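Tryptophanyl-tRNA synthetase (Cryptosporidium parvum Iowa II, PDB 3HV0) probably joins L-tryptophan to its cognate tRNA at the expense of ATP, as a class I aminoacyl-tRNA synthetase of the tryptophan and tyrosine type. Local coordinates at residues F322-E325 / K329-E332; K335-S338 / L343-E346; G82-S87 / D117-F122. All blocks are in the same frame, centred on the assembly; numbering follows the deposited sequence.

Interactions 1 and 2 follow one another along the chain and share helix 327-339: 322-325 with 329-332 packs its first turns on the residue just past the preceding helix, and 335-338 with 343-346 joins its last turns to the helix after it. Their centres lie 13 Å apart, well away from the tryptophan. Interaction 1 is buried and apolar; interaction 2 is partly buried, at the outer end of the helices, and sets a tyrosine ring against backbone. Interaction 3, 82-87 with 117-122, is also partly buried, its centre 33 Å from that of interaction 1. It borders the tryptophan pocket: the K119 chain packs on G82 and P83 by van der Waals contact, while E118 hydrogen-bonds the ligand.

Interaction 1. Residues F322-E325 / K329-E332; sequences FLME and KLEE
M324 and L330 carry this contact with their apolar side chains. The methionine leaves its backbone toward the following helix, and bends at chi2 (-148°) and chi3 turn its thioether toward the leucine. The firm point of contact is near the root of the chain, where M324 CB meets L330 CD1 at 3.5 Å. The methyl CE also lies against the leucine, but its exact position is doubtful.

K329 adds a looser aliphatic contact: its CB lies 4.1 Å from M324 SD, and the two side chains run across each other at about a right angle.

Polar bonds are made by the backbone with residues around the contact. M324 is the first residue to leave helix 315-323, and its O accepts a hydrogen bond from R53 NH2; K329 N is bonded to D326 OD2 in the turn. W317 of helix 315-323 also touches L330.

These helices probably belong to the C-terminal helical, anticodon-binding domain of class I tryptophanyl-tRNA synthetases. The chemistry is apolar van der Waals packing, which sets the residue just past helix 315-323 on the first turns of helix 327-339, while hydrogen bonds to R53 and D326 tie down the backbone.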
loop_
_atom_site.group_PDB
_atom_site.type_symbol
_atom_site.label_atom_id
_atom_site.label_comp_id
_atom_site.label_asym_id
_atom_site.label_seq_id
_atom_site.Cartn_x
_atom_site.Cartn_y
_atom_site.Cartn_z
ATOM N N PHE A 322 30.508 -21.961 7.246
ATOM C CA PHE A 322 30.134 -20.574 6.979
ATOM C C PHE A 322 31.152 -19.628 7.596
ATOM O O PHE A 322 31.494 -18.606 7.004
ATOM C CB PHE A 322 28.752 -20.239 7.569
ATOM C CG PHE A 322 27.603 -20.915 6.872
ATOM C CD1 PHE A 322 27.439 -22.289 6.938
ATOM C CD2 PHE A 322 26.665 -20.179 6.181
ATOM C CE1 PHE A 322 26.380 -22.925 6.309
ATOM C CE2 PHE A 322 25.590 -20.813 5.548
ATOM C CZ PHE A 322 25.454 -22.192 5.615
ATOM N N LEU A 323 31.624 -19.969 8.795
ATOM C CA LEU A 323 32.434 -19.055 9.609
ATOM C C LEU A 323 33.941 -19.116 9.319
ATOM O O LEU A 323 34.592 -18.079 9.202
ATOM C CB LEU A 323 32.182 -19.309 11.103
ATOM C CG LEU A 323 30.995 -18.569 11.731
ATOM C CD1 LEU A 323 29.715 -18.759 10.948
ATOM C CD2 LEU A 323 30.799 -19.041 13.159
ATOM N N MET A 324 34.499 -20.319 9.206
ATOM C CA MET A 324 35.958 -20.462 9.213
ATOM C C MET A 324 36.631 -19.985 7.932
ATOM O O MET A 324 36.570 -20.649 6.905
ATOM C CB MET A 324 36.387 -21.898 9.534
ATOM C CG MET A 324 36.499 -22.180 11.029
ATOM S SD MET A 324 37.770 -23.371 11.405
ATOM C CE MET A 324 37.366 -24.651 10.227
ATOM N N GLU A 325 37.294 -18.836 8.019
ATOM C CA GLU A 325 38.070 -18.291 6.898
ATOM C C GLU A 325 39.357 -19.083 6.612
ATOM O O GLU A 325 40.000 -18.861 5.586
ATOM C CB GLU A 325 38.400 -16.809 7.148
ATOM C CG GLU A 325 37.234 -15.871 6.825
ATOM C CD GLU A 325 36.993 -14.794 7.882
ATOM O OE1 GLU A 325 37.969 -14.170 8.359
ATOM O OE2 GLU A 325 35.811 -14.569 8.231
ATOM N N LYS A 329 42.473 -25.483 8.241
ATOM C CA LYS A 329 41.879 -25.915 9.506
ATOM C C LYS A 329 40.626 -26.752 9.258
ATOM O O LYS A 329 40.475 -27.846 9.815
ATOM C CB LYS A 329 41.494 -24.717 10.384
ATOM C CG LYS A 329 42.643 -24.096 11.167
ATOM C CD LYS A 329 42.257 -23.869 12.637
ATOM C CE LYS A 329 42.557 -22.446 13.116
ATOM N NZ LYS A 329 41.549 -21.465 12.625
ATOM N N LEU A 330 39.745 -26.223 8.411
ATOM C CA LEU A 330 38.429 -26.812 8.172
ATOM C C LEU A 330 38.521 -28.242 7.652
ATOM O O LEU A 330 37.906 -29.138 8.221
ATOM C CB LEU A 330 37.609 -25.926 7.220
ATOM C CG LEU A 330 36.100 -25.929 7.467
ATOM C CD1 LEU A 330 35.539 -24.543 7.357
ATOM C CD2 LEU A 330 35.403 -26.840 6.492
ATOM N N GLU A 331 39.296 -28.458 6.592
ATOM C CA GLU A 331 39.518 -29.817 6.062
ATOM C C GLU A 331 39.973 -30.781 7.161
ATOM O O GLU A 331 39.474 -31.905 7.266
ATOM C CB GLU A 331 40.530 -29.805 4.898
ATOM C CG GLU A 331 41.240 -31.151 4.652
ATOM C CD GLU A 331 41.897 -31.268 3.277
ATOM O OE1 GLU A 331 41.261 -30.877 2.275
ATOM O OE2 GLU A 331 43.040 -31.784 3.196
ATOM N N GLU A 332 40.915 -30.330 7.979
ATOM C CA GLU A 332 41.516 -31.189 8.993
ATOM C C GLU A 332 40.582 -31.462 10.169
ATOM O O GLU A 332 40.555 -32.576 10.685
ATOM C CB GLU A 332 42.858 -30.615 9.451
ATOM C CG GLU A 332 43.959 -30.825 8.411
ATOM C CD GLU A 332 44.096 -32.289 7.977
ATOM O OE1 GLU A 332 44.047 -33.182 8.853
ATOM O OE2 GLU A 332 44.247 -32.545 6.761
#

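Interaction 2. Residues K335-S338 / L343-E346; sequences KKYS and LSGE
Y337 sends CG away from its own backbone N (chi1 -172°), which carries the ring across to the start of the next helix, while S344 also holds OG opposite its N (chi1 160°). The ring approaches with its CE1 atom, which lies 3.5 Å from S344 N and 3.6 Å from S344 CA, and also reaches the L343 carbonyl carbon at 3.8 Å. Further out, Y337 OH stands 3.7 Å from S344 CB. The backbone atoms lie obliquely to the ring, and the contact is van der Waals packing against the peptide link between L343 and S344.

Both hydroxyls find their polar partners outside the two segments. Y337 OH is hydrogen-bonded to D314 OD1, with a weaker bond to S295 OG, and S344 OG is bonded to that same S295 OG. S295 thus links the two, weakly on the tyrosine side, and the bond to D314 helps to fix where the buried ring ends.

L343 occupies the N-cap position of helix 344-367. A short loop here connects two consecutive helices, 327-339 and 344-367, with an aromatic side chain packed on the N-terminal turn of the second, probably within the C-terminal helical (anticodon-binding) domain.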
loop_
_atom_site.group_PDB
_atom_site.type_symbol
_atom_site.label_atom_id
_atom_site.label_comp_id
_atom_site.label_asym_id
_atom_site.label_seq_id
_atom_site.Cartn_x
_atom_site.Cartn_y
_atom_site.Cartn_z
ATOM N N LYS A 335 38.176 -33.971 8.667
ATOM C CA LYS A 335 38.835 -35.275 8.593
ATOM C C LYS A 335 38.917 -35.927 9.974
ATOM O O LYS A 335 38.530 -37.073 10.140
ATOM C CB LYS A 335 40.241 -35.138 7.998
ATOM N N LYS A 336 39.424 -35.192 10.958
ATOM C CA LYS A 336 39.589 -35.724 12.312
ATOM C C LYS A 336 38.257 -36.086 12.983
ATOM O O LYS A 336 38.155 -37.118 13.650
ATOM C CB LYS A 336 40.372 -34.736 13.187
ATOM N N TYR A 337 37.250 -35.232 12.806
ATOM C CA TYR A 337 35.901 -35.463 13.362
ATOM C C TYR A 337 35.151 -36.578 12.622
ATOM O O TYR A 337 34.307 -37.264 13.202
ATOM C CB TYR A 337 35.081 -34.166 13.330
ATOM C CG TYR A 337 33.735 -34.220 14.043
ATOM C CD1 TYR A 337 33.604 -34.803 15.305
ATOM C CD2 TYR A 337 32.602 -33.652 13.472
ATOM C CE1 TYR A 337 32.375 -34.843 15.963
ATOM C CE2 TYR A 337 31.370 -33.677 14.126
ATOM C CZ TYR A 337 31.257 -34.272 15.368
ATOM O OH TYR A 337 30.032 -34.295 16.012
ATOM N N SER A 338 35.456 -36.736 11.339
ATOM C CA SER A 338 34.979 -37.872 10.555
ATOM C C SER A 338 35.582 -39.207 11.039
ATOM O O SER A 338 34.870 -40.191 11.225
ATOM C CB SER A 338 35.321 -37.657 9.078
ATOM O OG SER A 338 35.316 -38.872 8.352
ATOM N N LEU A 343 36.133 -35.668 19.309
ATOM C CA LEU A 343 34.791 -35.898 19.821
ATOM C C LEU A 343 33.861 -34.740 19.441
ATOM O O LEU A 343 34.309 -33.641 19.089
ATOM C CB LEU A 343 34.810 -36.104 21.341
ATOM C CG LEU A 343 35.548 -37.368 21.812
ATOM C CD1 LEU A 343 37.023 -37.082 22.091
ATOM C CD2 LEU A 343 34.881 -37.970 23.041
ATOM N N SER A 344 32.561 -35.014 19.497
ATOM C CA SER A 344 31.529 -33.992 19.358
ATOM C C SER A 344 31.779 -32.812 20.296
ATOM O O SER A 344 31.528 -31.658 19.939
ATOM C CB SER A 344 30.158 -34.600 19.656
ATOM O OG SER A 344 29.203 -33.609 19.986
ATOM N N GLY A 345 32.269 -33.106 21.494
ATOM C CA GLY A 345 32.599 -32.082 22.471
ATOM C C GLY A 345 33.566 -31.027 21.979
ATOM O O GLY A 345 33.334 -29.846 22.204
ATOM N N GLU A 346 34.638 -31.434 21.301
ATOM C CA GLU A 346 35.659 -30.476 20.842
ATOM C C GLU A 346 35.172 -29.635 19.651
ATOM O O GLU A 346 35.399 -28.422 19.601
ATOM C CB GLU A 346 36.980 -31.174 20.487
ATOM C CG GLU A 346 38.198 -30.251 20.632
ATOM C CD GLU A 346 39.432 -30.719 19.873
ATOM O OE1 GLU A 346 39.547 -31.926 19.570
ATOM O OE2 GLU A 346 40.301 -29.866 19.589
#

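Interaction 3. Residues G82-S87 / D117-F122; sequences GPSSES and DEKFIF. With TRP (tryptophan), chain C.
G82 offers its backbone to the K119 side chain, its CA lying 3.6 Å from K119 CE, so that the lysine chain passes close by the glycine. P83 follows as the centre of an inverse gamma turn, closed by the bond from S84 N to G82 O at 2.9 Å. Its N lies 4.0 Å from K119 CG, at the root of the lysine chain. S84 OG folds back on G82 O in a weak bond and stays at the margin of the contact. Past it the segment draws away from the helix: S85 OG bonds to S87 O at 2.6 Å, with the donor 28° from the carbonyl plane, and also to R81 NH2.

On the helix, K119 turns CG beside its backbone N (chi1 -61°) and bends once, at chi2, then runs out extended along G82, bringing CE and NZ near the carboxylate of the bound tryptophan. NZ lies 3.4 Å from the ligand O, where its positive charge would probably favour the carboxylate, though CE is as near, 3.3 Å from the same O. E118 reaches out in an extended chain and takes a hydrogen bond from the ligand N on OE1 at 2.5 Å; T115 OG1 bonds to the same OE1. Y78 OH also bonds to the ligand.

In the fold, strand 76-81, helix 93-106 and strand 110-114 form a beta-alpha-beta crossover of the Rossmann-type class I catalytic domain. Segment 82-87 and helix 116-122, which carries 117-122, follow the C-terminal ends of its two neighbouring parallel strands. Helix 128-143 touches P83, helix 192-202 touches E118, and K173 and Y165 of the second subunit bond to F120 O and D117 OD2.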
loop_
_atom_site.group_PDB
_atom_site.type_symbol
_atom_site.label_atom_id
_atom_site.label_comp_id
_atom_site.label_asym_id
_atom_site.label_seq_id
_atom_site.Cartn_x
_atom_site.Cartn_y
_atom_site.Cartn_z
ATOM N N GLY A 82 13.296 -9.087 7.618
ATOM C CA GLY A 82 11.998 -8.984 8.278
ATOM C C GLY A 82 12.158 -8.914 9.784
ATOM O O GLY A 82 12.532 -9.905 10.388
ATOM N N PRO A 83 11.903 -7.745 10.401
ATOM C CA PRO A 83 12.091 -7.563 11.831
ATOM C C PRO A 83 11.037 -8.247 12.716
ATOM O O PRO A 83 10.133 -7.586 13.216
ATOM C CB PRO A 83 12.000 -6.044 11.994
ATOM C CG PRO A 83 11.152 -5.609 10.921
ATOM C CD PRO A 83 11.408 -6.509 9.772
ATOM N N SER A 84 11.172 -9.554 12.925
ATOM C CA SER A 84 10.322 -10.291 13.860
ATOM C C SER A 84 10.961 -10.448 15.230
ATOM O O SER A 84 10.335 -10.960 16.157
ATOM C CB SER A 84 10.014 -11.666 13.289
ATOM O OG SER A 84 11.092 -12.113 12.497
ATOM N N SER A 85 12.221 -10.040 15.353
ATOM C CA SER A 85 12.952 -10.111 16.624
ATOM C C SER A 85 13.824 -8.880 16.724
ATOM O O SER A 85 14.193 -8.288 15.712
ATOM C CB SER A 85 13.825 -11.373 16.686
ATOM O OG SER A 85 14.935 -11.285 15.800
ATOM N N GLU A 86 14.159 -8.508 17.951
ATOM C CA GLU A 86 14.924 -7.294 18.202
ATOM C C GLU A 86 16.362 -7.407 17.707
ATOM O O GLU A 86 16.953 -6.396 17.309
ATOM C CB GLU A 86 14.908 -6.922 19.680
ATOM C CG GLU A 86 15.159 -5.436 19.898
ATOM C CD GLU A 86 15.143 -5.032 21.354
ATOM O OE1 GLU A 86 14.031 -4.904 21.921
ATOM O OE2 GLU A 86 16.251 -4.816 21.911
ATOM N N SER A 87 16.911 -8.624 17.716
ATOM C CA SER A 87 18.256 -8.864 17.203
ATOM C C SER A 87 18.279 -9.869 16.047
ATOM O O SER A 87 17.441 -10.754 15.941
ATOM C CB SER A 87 19.162 -9.345 18.328
ATOM O OG SER A 87 20.507 -9.358 17.883
ATOM N N ASP A 117 6.003 -3.829 7.851
ATOM C CA ASP A 117 4.667 -4.169 7.382
ATOM C C ASP A 117 4.411 -5.677 7.270
ATOM O O ASP A 117 3.386 -6.158 7.745
ATOM C CB ASP A 117 4.365 -3.472 6.044
ATOM C CG ASP A 117 5.471 -3.660 5.000
ATOM O OD1 ASP A 117 6.439 -4.384 5.283
ATOM O OD2 ASP A 117 5.363 -3.079 3.900
ATOM N N GLU A 118 5.347 -6.414 6.674
ATOM C CA GLU A 118 5.190 -7.860 6.427
ATOM C C GLU A 118 4.932 -8.661 7.701
ATOM O O GLU A 118 4.056 -9.503 7.746
ATOM C CB GLU A 118 6.450 -8.407 5.709
ATOM C CG GLU A 118 6.534 -9.941 5.572
ATOM C CD GLU A 118 7.893 -10.442 5.025
ATOM O OE1 GLU A 118 8.888 -9.646 4.989
ATOM O OE2 GLU A 118 7.968 -11.650 4.644
ATOM N N LYS A 119 5.727 -8.398 8.727
ATOM C CA LYS A 119 5.809 -9.258 9.920
ATOM C C LYS A 119 4.683 -8.946 10.856
ATOM O O LYS A 119 4.162 -9.830 11.528
ATOM C CB LYS A 119 7.168 -9.090 10.615
ATOM C CG LYS A 119 8.365 -9.490 9.721
ATOM C CD LYS A 119 8.203 -10.964 9.300
ATOM C CE LYS A 119 9.393 -11.505 8.531
ATOM N NZ LYS A 119 9.286 -12.999 8.379
ATOM N N PHE A 120 4.265 -7.690 10.877
ATOM C CA PHE A 120 2.988 -7.381 11.468
ATOM C C PHE A 120 1.860 -8.126 10.739
ATOM O O PHE A 120 0.898 -8.559 11.373
ATOM C CB PHE A 120 2.739 -5.894 11.429
ATOM C CG PHE A 120 1.320 -5.513 11.749
ATOM C CD1 PHE A 120 0.855 -5.603 13.035
ATOM C CD2 PHE A 120 0.470 -5.061 10.770
ATOM C CE1 PHE A 120 -0.440 -5.253 13.351
ATOM C CE2 PHE A 120 -0.835 -4.702 11.080
ATOM C CZ PHE A 120 -1.295 -4.805 12.368
ATOM N N ILE A 121 1.970 -8.275 9.414
ATOM C CA ILE A 121 0.902 -8.904 8.642
ATOM C C ILE A 121 0.833 -10.420 8.838
ATOM O O ILE A 121 -0.254 -10.969 9.044
ATOM C CB ILE A 121 0.961 -8.560 7.131
ATOM C CG1 ILE A 121 0.407 -7.153 6.891
ATOM C CG2 ILE A 121 0.098 -9.552 6.321
ATOM C CD1 ILE A 121 -1.082 -7.037 7.212
ATOM N N PHE A 122 1.996 -11.066 8.809
ATOM C CA PHE A 122 2.102 -12.525 8.776
ATOM C C PHE A 122 2.226 -13.202 10.128
ATOM O O PHE A 122 2.198 -14.432 10.195
ATOM C CB PHE A 122 3.312 -12.914 7.928
ATOM C CG PHE A 122 3.027 -12.938 6.465
ATOM C CD1 PHE A 122 2.734 -14.129 5.827
ATOM C CD2 PHE A 122 3.055 -11.768 5.718
ATOM C CE1 PHE A 122 2.469 -14.157 4.473
ATOM C CE2 PHE A 122 2.812 -11.782 4.365
ATOM C CZ PHE A 122 2.513 -12.978 3.738
HETATM N N TRP C . 10.720 -10.786 3.725
HETATM C CA TRP C . 12.179 -11.041 3.912
HETATM C C TRP C . 12.404 -11.868 5.169
HETATM O O TRP C . 11.529 -11.911 6.054
HETATM C CB TRP C . 12.999 -9.737 3.967
HETATM C CG TRP C . 13.354 -9.182 2.608
HETATM C CD1 TRP C . 12.786 -8.097 1.983
HETATM C CD2 TRP C . 14.365 -9.665 1.710
HETATM N NE1 TRP C . 13.380 -7.885 0.768
HETATM C CE2 TRP C . 14.341 -8.839 0.568
HETATM C CE3 TRP C . 15.284 -10.710 1.760
HETATM C CZ2 TRP C . 15.201 -9.029 -0.511
HETATM C CZ3 TRP C . 16.133 -10.898 0.685
HETATM C CH2 TRP C . 16.077 -10.064 -0.444
HETATM O OXT TRP C . 13.465 -12.508 5.290
#